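Local coordinates for protein FAD-dependent pyridine nucleotide-disulphide oxidoreductase (Desulfovibrio vulgaris, PDB 3IWA) that probably uses FAD to oxidise NADH or NADPH, passing electrons to an acceptor not yet defined, perhaps a disulphide, at residues Gly15-Cys20 and Met314-Gly319; Arg88-Asp93 and Thr98-Asn103; Asp279-Thr284 and Gly323-Asp328; Thr303-Phe308 and Leu360-Asp365; Gly335-Trp340 and Thr421-Lys426. All blocks are in the same frame, centred on the assembly; numbering follows the deposited sequence. Where two conformers were deposited one is given.

Interaction 1 (Gly15-Cys20 and Met314-Gly319); sequences GPKAAC and MANRQG
K17 and A18 of helix 15-20 meet N316 and G319 of 314-319, a small set of contacts between two helix segments running 25° from parallel. M314 opens the second segment and turns instead to A336 and, in the second subunit, to E436. The first residue to reach across is N316, whose amide OD1 lies 3.8 Å from K17 CD while its backbone O lies 3.7 Å from K17 CG. The lysine chain thus passes over both oxygens of one residue through its methylenes, at about a right angle to the asparagine side chain. K17 CG stands anti to the backbone N (chi1 -171°), and the bend at the next torsion turns the rest of the chain past N316; M447 of the second subunit packs on both residues. R317 points away and hydrogen-bonds to N451 and V437 of that subunit, while Q318 OE1 takes the backbone N of G293. At G319, which has no side chain, the backbones close to 4.4 Å between A18 CA and G319 CA. A18 CA donates a CH contact to G319 O at 3.3 Å, and the segment axes approach to 8.2 Å. Helix 14-25 links parallel strands 5-9 and 30-34, the beta-alpha-beta unit of a Rossmann-type domain, consistent with the FAD-binding fold of this family.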
# COMPACT_ATOMS: atom_id res chain seq x y z
N GLY A 15 -9.11 10.14 24.10
CA GLY A 15 -8.87 10.25 25.54
C GLY A 15 -8.38 8.96 26.18
O GLY A 15 -7.27 8.92 26.69
N PRO A 16 -9.20 7.89 26.12
CA PRO A 16 -8.81 6.56 26.61
C PRO A 16 -7.47 6.08 26.04
O PRO A 16 -6.65 5.53 26.78
CB PRO A 16 -9.95 5.65 26.12
CG PRO A 16 -11.13 6.56 26.01
CD PRO A 16 -10.58 7.91 25.60
N LYS A 17 -7.24 6.32 24.76
CA LYS A 17 -5.96 5.91 24.16
C LYS A 17 -4.79 6.65 24.79
O LYS A 17 -3.81 6.05 25.15
CB LYS A 17 -5.95 6.17 22.64
CG LYS A 17 -4.75 5.56 21.91
CD LYS A 17 -4.77 4.03 22.00
CE LYS A 17 -3.62 3.35 21.21
NZ LYS A 17 -3.92 1.86 20.96
N ALA A 18 -4.91 7.96 24.91
CA ALA A 18 -3.82 8.75 25.45
C ALA A 18 -3.50 8.30 26.90
O ALA A 18 -2.34 8.17 27.27
CB ALA A 18 -4.14 10.22 25.38
N ALA A 19 -4.54 8.04 27.68
CA ALA A 19 -4.41 7.75 29.08
C ALA A 19 -3.81 6.37 29.27
O ALA A 19 -2.91 6.19 30.08
CB ALA A 19 -5.77 7.86 29.76
N CYS A 20 -4.33 5.38 28.54
CA CYS A 20 -3.80 4.02 28.60
C CYS A 20 -2.33 3.94 28.18
O CYS A 20 -1.53 3.24 28.81
CB CYS A 20 -4.63 3.10 27.72
SG CYS A 20 -3.89 1.49 27.60
N MET A 314 -7.41 8.80 12.88
CA MET A 314 -6.48 9.75 13.47
C MET A 314 -6.41 9.59 15.00
O MET A 314 -5.34 9.69 15.58
CB MET A 314 -6.89 11.18 13.15
CG MET A 314 -6.93 11.58 11.70
SD MET A 314 -5.36 12.04 11.02
CE MET A 314 -4.98 10.54 10.19
N ALA A 315 -7.56 9.36 15.62
CA ALA A 315 -7.69 9.17 17.07
C ALA A 315 -6.60 8.31 17.70
O ALA A 315 -5.81 8.79 18.51
CB ALA A 315 -9.09 8.57 17.42
N ASN A 316 -6.57 7.04 17.32
CA ASN A 316 -5.62 6.11 17.88
C ASN A 316 -4.17 6.52 17.68
O ASN A 316 -3.40 6.44 18.61
CB ASN A 316 -5.90 4.67 17.43
CG ASN A 316 -7.07 4.07 18.21
OD1 ASN A 316 -7.37 4.56 19.31
ND2 ASN A 316 -7.75 3.04 17.66
N ARG A 317 -3.85 7.04 16.51
CA ARG A 317 -2.46 7.33 16.19
C ARG A 317 -2.03 8.56 16.99
O ARG A 317 -0.99 8.52 17.61
CB ARG A 317 -2.29 7.54 14.70
CG ARG A 317 -2.70 6.32 13.89
CD ARG A 317 -2.53 6.51 12.41
NE ARG A 317 -3.14 5.40 11.69
CZ ARG A 317 -3.77 5.49 10.53
NH1 ARG A 317 -3.89 6.66 9.91
NH2 ARG A 317 -4.28 4.40 9.97
N GLN A 318 -2.87 9.59 17.01
CA GLN A 318 -2.56 10.83 17.74
C GLN A 318 -2.59 10.59 19.26
O GLN A 318 -1.81 11.15 19.96
CB GLN A 318 -3.49 11.98 17.38
CG GLN A 318 -3.49 12.38 15.92
CD GLN A 318 -4.54 13.45 15.62
OE1 GLN A 318 -5.26 13.89 16.51
NE2 GLN A 318 -4.59 13.90 14.37
N GLY A 319 -3.47 9.73 19.72
CA GLY A 319 -3.59 9.43 21.13
C GLY A 319 -2.32 8.80 21.67
O GLY A 319 -1.87 9.16 22.78

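Interaction 2 (Arg88-Asp93 and Thr98-Asn103); sequences RAHAID and TVEIEN
R88 and E102 form a hydrogen-bonded antiparallel pair, gripped twice: R88 N gives a bond of 3.0 Å to E102 O, and E102 N returns one of 2.9 Å to R88 O. At the other end D93 and T98 exchange bonds too, D93 N to T98 O at 2.9 Å, and T98 OG1 sits 3.3 Å from D93 CB. Between these ends H90 and A91 both stand opposite the one residue E100, a classic beta bulge: H90 N binds E100 O at 2.7 Å, almost straight (170°), whereas the bond from E100 N to A91 O is longer, 3.2 Å, and more bent. With H90 CG anti to its backbone N (chi1 163°) and E100 extended beyond CG, the two side chains run alongside each other. OE2 lies in the plane of the imidazole, 3.6 Å from H90 ND1 at the ring edge, although ring and carboxylate planes are 50° apart. On the buried face A89 CB touches V99 CG1 at 3.6 Å, beside I92 and I101. The hairpin belongs to a three-stranded antiparallel sheet, as in the FAD domains of this family. Strand 109-113 binds the far edge of 98-103, and its R109 makes a salt bridge to E102. L262 of helix 261-266 covers A89 and I92, and L117 lies against I92 and V99.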
# COMPACT_ATOMS: atom_id res chain seq x y z
N ARG A 88 -18.92 17.73 33.53
CA ARG A 88 -18.45 18.74 32.57
C ARG A 88 -17.35 19.60 33.11
O ARG A 88 -17.43 20.07 34.22
CB ARG A 88 -19.58 19.69 32.21
CG ARG A 88 -20.54 19.12 31.22
CD ARG A 88 -21.35 20.19 30.52
NE ARG A 88 -20.99 20.28 29.10
CZ ARG A 88 -20.49 21.36 28.50
NH1 ARG A 88 -20.29 22.48 29.19
NH2 ARG A 88 -20.21 21.31 27.21
N ALA A 89 -16.33 19.86 32.29
CA ALA A 89 -15.36 20.90 32.61
C ALA A 89 -16.04 22.21 32.29
O ALA A 89 -16.67 22.34 31.24
CB ALA A 89 -14.08 20.74 31.82
N HIS A 90 -15.93 23.17 33.20
CA HIS A 90 -16.60 24.46 33.04
C HIS A 90 -15.59 25.49 32.58
O HIS A 90 -15.92 26.33 31.75
CB HIS A 90 -17.28 24.89 34.36
CG HIS A 90 -17.63 26.35 34.43
ND1 HIS A 90 -16.89 27.25 35.17
CD2 HIS A 90 -18.63 27.06 33.85
CE1 HIS A 90 -17.42 28.45 35.04
NE2 HIS A 90 -18.47 28.37 34.25
N ALA A 91 -14.37 25.41 33.10
CA ALA A 91 -13.34 26.37 32.76
C ALA A 91 -11.98 25.78 33.02
O ALA A 91 -11.83 24.92 33.87
CB ALA A 91 -13.50 27.66 33.60
N ILE A 92 -10.99 26.28 32.28
CA ILE A 92 -9.61 25.91 32.48
C ILE A 92 -8.84 27.14 32.94
O ILE A 92 -8.90 28.17 32.31
CB ILE A 92 -8.98 25.37 31.19
CG1 ILE A 92 -9.64 24.04 30.82
CG2 ILE A 92 -7.46 25.17 31.37
CD1 ILE A 92 -9.22 23.52 29.51
N ASP A 93 -8.11 27.02 34.05
CA ASP A 93 -7.21 28.08 34.45
C ASP A 93 -5.81 27.57 34.22
O ASP A 93 -5.30 26.75 34.98
CB ASP A 93 -7.42 28.48 35.92
CG ASP A 93 -6.61 29.72 36.33
OD1 ASP A 93 -5.71 30.14 35.58
OD2 ASP A 93 -6.86 30.25 37.44
N THR A 98 -5.60 24.34 36.85
CA THR A 98 -6.82 23.83 37.47
C THR A 98 -7.95 23.76 36.43
O THR A 98 -8.00 24.56 35.51
CB THR A 98 -7.30 24.74 38.65
OG1 THR A 98 -7.74 26.00 38.14
CG2 THR A 98 -6.18 24.99 39.67
N VAL A 99 -8.83 22.78 36.60
CA VAL A 99 -10.05 22.65 35.81
C VAL A 99 -11.20 22.58 36.79
O VAL A 99 -11.22 21.69 37.63
CB VAL A 99 -10.11 21.34 34.99
CG1 VAL A 99 -11.31 21.38 34.10
CG2 VAL A 99 -8.86 21.10 34.18
N GLU A 100 -12.17 23.49 36.67
CA GLU A 100 -13.40 23.42 37.48
C GLU A 100 -14.40 22.51 36.76
O GLU A 100 -14.68 22.68 35.58
CB GLU A 100 -14.02 24.80 37.71
CG GLU A 100 -13.15 25.83 38.46
CD GLU A 100 -13.84 27.20 38.61
OE1 GLU A 100 -14.01 27.66 39.76
OE2 GLU A 100 -14.25 27.82 37.60
N ILE A 101 -14.92 21.54 37.48
CA ILE A 101 -15.85 20.59 36.88
C ILE A 101 -17.18 20.62 37.63
O ILE A 101 -17.23 21.03 38.80
CB ILE A 101 -15.24 19.17 36.84
CG1 ILE A 101 -15.09 18.57 38.25
CG2 ILE A 101 -13.85 19.21 36.15
CD1 ILE A 101 -14.49 17.17 38.27
N GLU A 102 -18.24 20.20 36.95
CA GLU A 102 -19.54 20.06 37.58
C GLU A 102 -20.25 18.79 37.12
O GLU A 102 -20.42 18.55 35.94
CB GLU A 102 -20.40 21.33 37.37
CG GLU A 102 -21.34 21.34 36.18
CD GLU A 102 -22.09 22.66 36.06
OE1 GLU A 102 -21.43 23.70 35.77
OE2 GLU A 102 -23.35 22.67 36.25
N ASN A 103 -20.60 17.96 38.09
CA ASN A 103 -21.49 16.82 37.89
C ASN A 103 -22.88 17.35 37.53
O ASN A 103 -23.44 18.15 38.26
CB ASN A 103 -21.54 16.00 39.18
CG ASN A 103 -22.25 14.67 39.00
OD1 ASN A 103 -23.42 14.63 38.66
ND2 ASN A 103 -21.53 13.57 39.23

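Interaction 3 (Asp279-Thr284 and Gly323-Asp328); sequences DTRMRT and GTNLAD
The type I beta turn from D279 to M282 offers R281 O to N325 in the last turn of helix 314-326, just ahead of the Schellman motif that ends the helix with D328 at positive phi. The turn precedes strand 289-291, an outer strand of the parallel sheet of the Rossmann-type domain, and the helix packs against that strand through N325 and L326 on F290. N325 CG lies beside the backbone N, opposite the carbonyl carbon (chi1 -66°), which carries the amide toward the turn. There N325 ND2 donates to R281 O at 2.9 Å, with 154° at the hydrogen. R281 O lies within the amide plane of N325, but the donor meets the carbonyl well off its axis, at a C=O...N angle of 114°. A331 O is a second acceptor for the same ND2, and OD1 is bonded elsewhere too, so the rotation of the amide is fixed by its polar neighbours. Inside the turn D279 O takes a bond from M282 N, and D279 OD1 receives R283 N at 3.0 Å from above the carboxylate plane. The guanidinium groups are bound outside the contact, R281 to D330 and R283 to P287 O. Beyond its carbonyl, R281 meets N325 ND2 through side-chain CB (3.5 Å) and CG (3.6 Å).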
# COMPACT_ATOMS: atom_id res chain seq x y z
N ASP A 279 1.18 21.77 17.73
CA ASP A 279 2.43 21.42 17.07
C ASP A 279 2.47 19.91 16.80
O ASP A 279 1.50 19.19 17.10
CB ASP A 279 3.63 21.92 17.89
CG ASP A 279 3.89 21.12 19.14
OD1 ASP A 279 3.27 20.05 19.37
OD2 ASP A 279 4.76 21.59 19.93
N THR A 280 3.58 19.42 16.28
CA THR A 280 3.63 18.03 15.86
C THR A 280 3.73 17.09 17.03
O THR A 280 3.53 15.90 16.85
CB THR A 280 4.78 17.73 14.92
OG1 THR A 280 5.98 17.95 15.63
CG2 THR A 280 4.74 18.63 13.70
N ARG A 281 4.02 17.62 18.22
CA ARG A 281 3.97 16.81 19.45
C ARG A 281 2.55 16.73 20.04
O ARG A 281 2.34 16.11 21.09
CB ARG A 281 4.93 17.38 20.51
CG ARG A 281 6.36 16.94 20.39
CD ARG A 281 7.11 17.65 19.28
NE ARG A 281 8.48 17.15 19.18
CZ ARG A 281 9.34 17.50 18.21
NH1 ARG A 281 8.99 18.38 17.27
NH2 ARG A 281 10.57 16.98 18.19
N MET A 282 1.61 17.37 19.35
CA MET A 282 0.20 17.53 19.73
C MET A 282 -0.03 18.50 20.89
O MET A 282 -1.10 18.49 21.50
CB MET A 282 -0.49 16.17 19.94
CG MET A 282 -0.39 15.19 18.72
SD MET A 282 -0.89 15.77 17.08
CE MET A 282 -2.65 15.98 17.39
N ARG A 283 0.93 19.39 21.13
CA ARG A 283 0.83 20.45 22.12
C ARG A 283 0.11 21.67 21.59
O ARG A 283 0.46 22.15 20.52
CB ARG A 283 2.21 20.94 22.56
CG ARG A 283 3.01 19.95 23.40
CD ARG A 283 4.22 20.61 24.07
NE ARG A 283 4.69 19.75 25.15
CZ ARG A 283 5.59 18.78 25.01
NH1 ARG A 283 5.91 18.02 26.06
NH2 ARG A 283 6.15 18.56 23.83
N THR A 284 -0.82 22.21 22.36
CA THR A 284 -1.49 23.47 22.03
C THR A 284 -0.55 24.66 22.27
O THR A 284 0.62 24.50 22.50
CB THR A 284 -2.76 23.66 22.89
OG1 THR A 284 -2.39 23.83 24.26
CG2 THR A 284 -3.65 22.45 22.81
N GLY A 323 -0.05 10.20 24.58
CA GLY A 323 0.35 9.33 25.70
C GLY A 323 1.83 9.31 26.06
O GLY A 323 2.22 9.44 27.23
N THR A 324 2.64 9.16 25.03
CA THR A 324 4.09 9.13 25.11
C THR A 324 4.65 10.47 25.52
O THR A 324 5.60 10.55 26.33
CB THR A 324 4.64 8.66 23.71
OG1 THR A 324 4.16 7.34 23.46
CG2 THR A 324 6.15 8.67 23.61
N ASN A 325 4.09 11.55 24.97
CA ASN A 325 4.57 12.87 25.30
C ASN A 325 4.13 13.33 26.71
O ASN A 325 4.83 14.10 27.30
CB ASN A 325 4.19 13.88 24.22
CG ASN A 325 4.89 13.60 22.91
OD1 ASN A 325 5.86 12.84 22.92
ND2 ASN A 325 4.44 14.20 21.78
N LEU A 326 2.98 12.85 27.21
CA LEU A 326 2.58 13.07 28.62
C LEU A 326 3.58 12.41 29.54
O LEU A 326 3.79 12.91 30.65
CB LEU A 326 1.21 12.47 28.95
CG LEU A 326 -0.03 13.03 28.27
CD1 LEU A 326 -1.24 12.06 28.42
CD2 LEU A 326 -0.32 14.40 28.84
N ALA A 327 4.18 11.30 29.10
CA ALA A 327 5.28 10.64 29.82
C ALA A 327 6.66 11.17 29.50
O ALA A 327 7.62 10.47 29.68
CB ALA A 327 5.25 9.17 29.62
N ASP A 328 6.77 12.42 29.04
CA ASP A 328 8.06 13.08 28.84
C ASP A 328 8.81 12.58 27.62
O ASP A 328 9.99 12.89 27.46
CB ASP A 328 8.96 13.00 30.11
CG ASP A 328 8.35 13.75 31.32
OD1 ASP A 328 8.04 14.96 31.18
OD2 ASP A 328 8.16 13.12 32.38

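Interaction 4 (Thr303-Phe308 and Leu360-Asp365); sequences TGKPGF and LREGYD
K305 and E362 are brought together by one bend in each chain: K305 turns at chi3 (-63°), and E362 folds at chi2 (-74°). Both chains leave the backbone with CG beside the backbone N and then slide past each other in opposite directions. Their ends form a salt bridge of 3.4 Å between K305 NZ and E362 OE1, long enough that its hydrogen bond is weak. The methylene next to the amine is almost as near, K305 CE lying 3.5 Å from the same oxygen, so a single carboxylate oxygen carries the whole of this pairing. The other oxygen, E362 OE2, faces the T303 methyl, 4.2 Å from CG2. K305 and E362 lie at the surface, where solvent would probably soften the attraction. The second pairing is less polar in character. Y364 directs its hydroxyl at the backbone of T303, OH lying 3.7 Å from T303 CA, and L354 packs on both side chains.

Two local motifs set these groups in place. T303 starts an ST turn, its OG1 accepting from K305 N at 3.1 Å, which fixes the loop leading to strand 306-307. Across from it, helix 356-361 ends in a Schellman motif at G363, with G363 N bonded to L360 O at 2.8 Å; E362 and Y364 flank that glycine. Segment 303-308 belongs to the oxidoreductase region and 360-365 to the dimerisation domain. N300 OD1 accepts from T303 N.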
# COMPACT_ATOMS: atom_id res chain seq x y z
N THR A 303 -1.12 19.72 0.58
CA THR A 303 -1.17 21.15 0.29
C THR A 303 -0.12 21.97 1.00
O THR A 303 0.15 23.08 0.58
CB THR A 303 -2.51 21.77 0.67
OG1 THR A 303 -2.67 21.71 2.09
CG2 THR A 303 -3.65 21.08 -0.01
N GLY A 304 0.43 21.45 2.09
CA GLY A 304 1.39 22.20 2.91
C GLY A 304 0.71 23.28 3.74
O GLY A 304 1.37 24.13 4.33
N LYS A 305 -0.61 23.24 3.79
CA LYS A 305 -1.37 24.20 4.53
C LYS A 305 -2.08 23.48 5.67
O LYS A 305 -2.20 22.25 5.67
CB LYS A 305 -2.41 24.90 3.63
CG LYS A 305 -1.75 25.80 2.58
CD LYS A 305 -2.69 26.95 2.12
CE LYS A 305 -3.96 26.42 1.44
NZ LYS A 305 -4.88 27.50 0.99
N PRO A 306 -2.54 24.24 6.65
CA PRO A 306 -3.32 23.69 7.72
C PRO A 306 -4.59 22.99 7.25
O PRO A 306 -5.33 23.50 6.43
CB PRO A 306 -3.64 24.92 8.56
CG PRO A 306 -2.39 25.77 8.40
CD PRO A 306 -1.93 25.53 7.00
N GLY A 307 -4.86 21.81 7.79
CA GLY A 307 -6.07 21.10 7.43
C GLY A 307 -6.85 20.65 8.64
O GLY A 307 -6.46 20.87 9.79
N PHE A 308 -7.96 19.99 8.35
CA PHE A 308 -8.86 19.50 9.35
C PHE A 308 -9.25 18.06 9.00
O PHE A 308 -9.77 17.80 7.93
CB PHE A 308 -10.06 20.45 9.43
CG PHE A 308 -11.05 20.07 10.49
CD1 PHE A 308 -10.65 19.93 11.81
CD2 PHE A 308 -12.39 19.86 10.18
CE1 PHE A 308 -11.55 19.57 12.81
CE2 PHE A 308 -13.31 19.49 11.16
CZ PHE A 308 -12.88 19.33 12.50
N LEU A 360 -8.48 21.70 -7.88
CA LEU A 360 -8.84 22.92 -8.63
C LEU A 360 -9.26 24.00 -7.66
O LEU A 360 -8.84 25.14 -7.82
CB LEU A 360 -9.90 22.69 -9.69
CG LEU A 360 -9.51 21.77 -10.87
CD1 LEU A 360 -10.79 21.29 -11.62
CD2 LEU A 360 -8.52 22.40 -11.83
N ARG A 361 -10.03 23.64 -6.64
CA ARG A 361 -10.49 24.68 -5.67
C ARG A 361 -9.29 25.32 -4.95
O ARG A 361 -9.31 26.50 -4.66
CB ARG A 361 -11.56 24.15 -4.68
N GLU A 362 -8.22 24.56 -4.72
CA GLU A 362 -6.98 25.09 -4.11
C GLU A 362 -6.15 25.87 -5.11
O GLU A 362 -5.09 26.39 -4.74
CB GLU A 362 -6.10 23.96 -3.58
CG GLU A 362 -6.68 23.16 -2.42
CD GLU A 362 -6.67 23.90 -1.09
OE1 GLU A 362 -6.08 25.01 -1.01
OE2 GLU A 362 -7.23 23.34 -0.12
N GLY A 363 -6.60 25.89 -6.36
CA GLY A 363 -5.91 26.58 -7.43
C GLY A 363 -4.72 25.86 -8.06
O GLY A 363 -3.83 26.51 -8.60
N TYR A 364 -4.67 24.53 -7.97
CA TYR A 364 -3.69 23.77 -8.75
C TYR A 364 -4.24 23.64 -10.15
O TYR A 364 -5.44 23.43 -10.32
CB TYR A 364 -3.43 22.33 -8.20
CG TYR A 364 -2.69 22.29 -6.90
CD1 TYR A 364 -1.31 22.39 -6.85
CD2 TYR A 364 -3.39 22.19 -5.70
CE1 TYR A 364 -0.64 22.39 -5.64
CE2 TYR A 364 -2.74 22.19 -4.50
CZ TYR A 364 -1.38 22.29 -4.47
OH TYR A 364 -0.79 22.29 -3.24
N ASP A 365 -3.36 23.74 -11.12
CA ASP A 365 -3.67 23.35 -12.48
C ASP A 365 -3.66 21.81 -12.57
O ASP A 365 -2.74 21.21 -13.08
CB ASP A 365 -2.62 24.00 -13.41
CG ASP A 365 -2.84 23.67 -14.91
OD1 ASP A 365 -3.88 23.08 -15.28
OD2 ASP A 365 -1.92 24.01 -15.69

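Interaction 5 (Gly335-Trp340 and Thr421-Lys426); sequences GAVGSW and TMLASK
V337 meets L423 and A424 through a single valine methyl, and the flat group of this region, the indole of W340, stands apart from their contact. G338 O lies at the edge of that indole, in its plane, and F199 forms an edge-to-face pair with it, while M196 and T200 also touch it. In the contact proper V337 CG1 lies 4.0 Å from L423 CB and 4.0 Å from the backbone A424 N, with A424 CB a little farther at 4.4 Å. The methyl thus nestles at the junction of two consecutive residues, touching the leucine near its root, and the V337 and L423 side chains pass at a slant. The valine's rotation (chi1 -57°), with CG1 beside its own backbone N, puts this branch rather than CG2 against L423 and A424. The distances are those of ordinary van der Waals contact.

Polar groups of the loop are met by the second subunit: E436 there accepts from V337 N through OE1 and from G338 N through OE2, and its backbone O binds S339 OG. One carboxylate therefore holds two successive backbone N-H groups beside the apolar patch. L423 and A424 lie in the type I turn L423 to K426, where helix 409-423 runs out. V337 packs on L301 and pairs through its backbone with G353 of strand 348-353, while L423 touches A352 of that strand, so the loop entering strand 340-343 is held between this sheet, the helix end and the neighbouring subunit.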
# COMPACT_ATOMS: atom_id res chain seq x y z
N GLY A 335 1.02 15.31 10.59
CA GLY A 335 -0.12 15.83 9.85
C GLY A 335 -0.81 14.68 9.17
O GLY A 335 -0.63 13.53 9.56
N ALA A 336 -1.56 14.97 8.11
CA ALA A 336 -2.32 13.96 7.42
C ALA A 336 -2.47 14.29 5.93
O ALA A 336 -2.29 15.45 5.51
CB ALA A 336 -3.66 13.79 8.06
N VAL A 337 -2.76 13.24 5.16
CA VAL A 337 -3.19 13.39 3.79
C VAL A 337 -4.66 13.01 3.54
O VAL A 337 -5.16 13.26 2.46
CB VAL A 337 -2.28 12.60 2.81
CG1 VAL A 337 -0.82 13.06 2.96
CG2 VAL A 337 -2.42 11.10 3.00
N GLY A 338 -5.34 12.42 4.51
CA GLY A 338 -6.79 12.18 4.37
C GLY A 338 -7.25 10.85 3.75
O GLY A 338 -8.25 10.78 3.08
N SER A 339 -6.51 9.79 4.00
CA SER A 339 -6.89 8.48 3.54
C SER A 339 -8.26 8.06 4.06
O SER A 339 -8.59 8.34 5.20
CB SER A 339 -5.85 7.49 4.04
OG SER A 339 -4.57 7.92 3.65
N TRP A 340 -9.04 7.36 3.27
CA TRP A 340 -10.39 6.97 3.68
C TRP A 340 -10.83 5.75 2.88
O TRP A 340 -10.28 5.45 1.84
CB TRP A 340 -11.39 8.13 3.47
CG TRP A 340 -11.48 8.57 2.03
CD1 TRP A 340 -10.68 9.48 1.41
CD2 TRP A 340 -12.37 8.08 1.02
NE1 TRP A 340 -11.04 9.59 0.07
CE2 TRP A 340 -12.04 8.71 -0.18
CE3 TRP A 340 -13.37 7.11 1.01
CZ2 TRP A 340 -12.74 8.45 -1.38
CZ3 TRP A 340 -14.05 6.86 -0.17
CH2 TRP A 340 -13.75 7.54 -1.34
N THR A 421 0.56 6.24 1.43
CA THR A 421 1.75 6.39 2.25
C THR A 421 2.89 7.11 1.52
O THR A 421 3.85 7.55 2.16
CB THR A 421 2.26 5.04 2.76
OG1 THR A 421 2.63 4.18 1.66
CG2 THR A 421 1.17 4.38 3.62
N MET A 422 2.76 7.25 0.20
CA MET A 422 3.73 8.00 -0.57
C MET A 422 3.39 9.49 -0.59
O MET A 422 4.29 10.30 -0.80
CB MET A 422 3.80 7.49 -2.05
CG MET A 422 3.98 5.95 -2.32
SD MET A 422 3.95 5.40 -4.08
CE MET A 422 5.20 6.53 -4.56
N LEU A 423 2.10 9.87 -0.45
CA LEU A 423 1.69 11.28 -0.75
C LEU A 423 2.47 12.33 0.02
O LEU A 423 2.88 13.32 -0.56
CB LEU A 423 0.20 11.53 -0.57
CG LEU A 423 -0.69 10.78 -1.56
CD1 LEU A 423 -2.19 11.00 -1.23
CD2 LEU A 423 -0.39 11.18 -2.98
N ALA A 424 2.71 12.09 1.30
CA ALA A 424 3.46 13.04 2.15
C ALA A 424 4.88 13.29 1.66
O ALA A 424 5.42 14.33 1.92
CB ALA A 424 3.48 12.57 3.62
N SER A 425 5.49 12.33 0.96
CA SER A 425 6.84 12.52 0.41
C SER A 425 6.87 13.26 -0.93
O SER A 425 7.92 13.42 -1.53
CB SER A 425 7.54 11.17 0.26
OG SER A 425 7.80 10.63 1.56
N LYS A 426 5.70 13.71 -1.40
CA LYS A 426 5.58 14.50 -2.62
C LYS A 426 6.08 13.74 -3.85
O LYS A 426 6.96 14.20 -4.57
CB LYS A 426 6.35 15.82 -2.49
CG LYS A 426 5.60 16.88 -1.73
CD LYS A 426 6.43 17.43 -0.59
CE LYS A 426 6.21 18.93 -0.40
NZ LYS A 426 5.47 19.25 0.88

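Interactions 1 and 3 share helix 314-326, and their segments alternate along the chain; their centres lie 11 Å apart and they touch where Q318 OE1 meets M282 CE at 3.5 Å. Interaction 2, on the antiparallel sheet, is nested within the loop closed by interaction 1, and its centre is 22 Å from that of interaction 1. Interactions 4 and 5 also alternate, with centres 13 Å apart, and tie loops near 303-308 and 335-340 to the dimerisation domain. M314 SD touches A336 CB, linking interactions 1 and 5. Both of these reach the second subunit, interaction 1 from within the probable FAD-binding fold, whereas interaction 2 lies about 37 Å between centres from interactions 4 and 5.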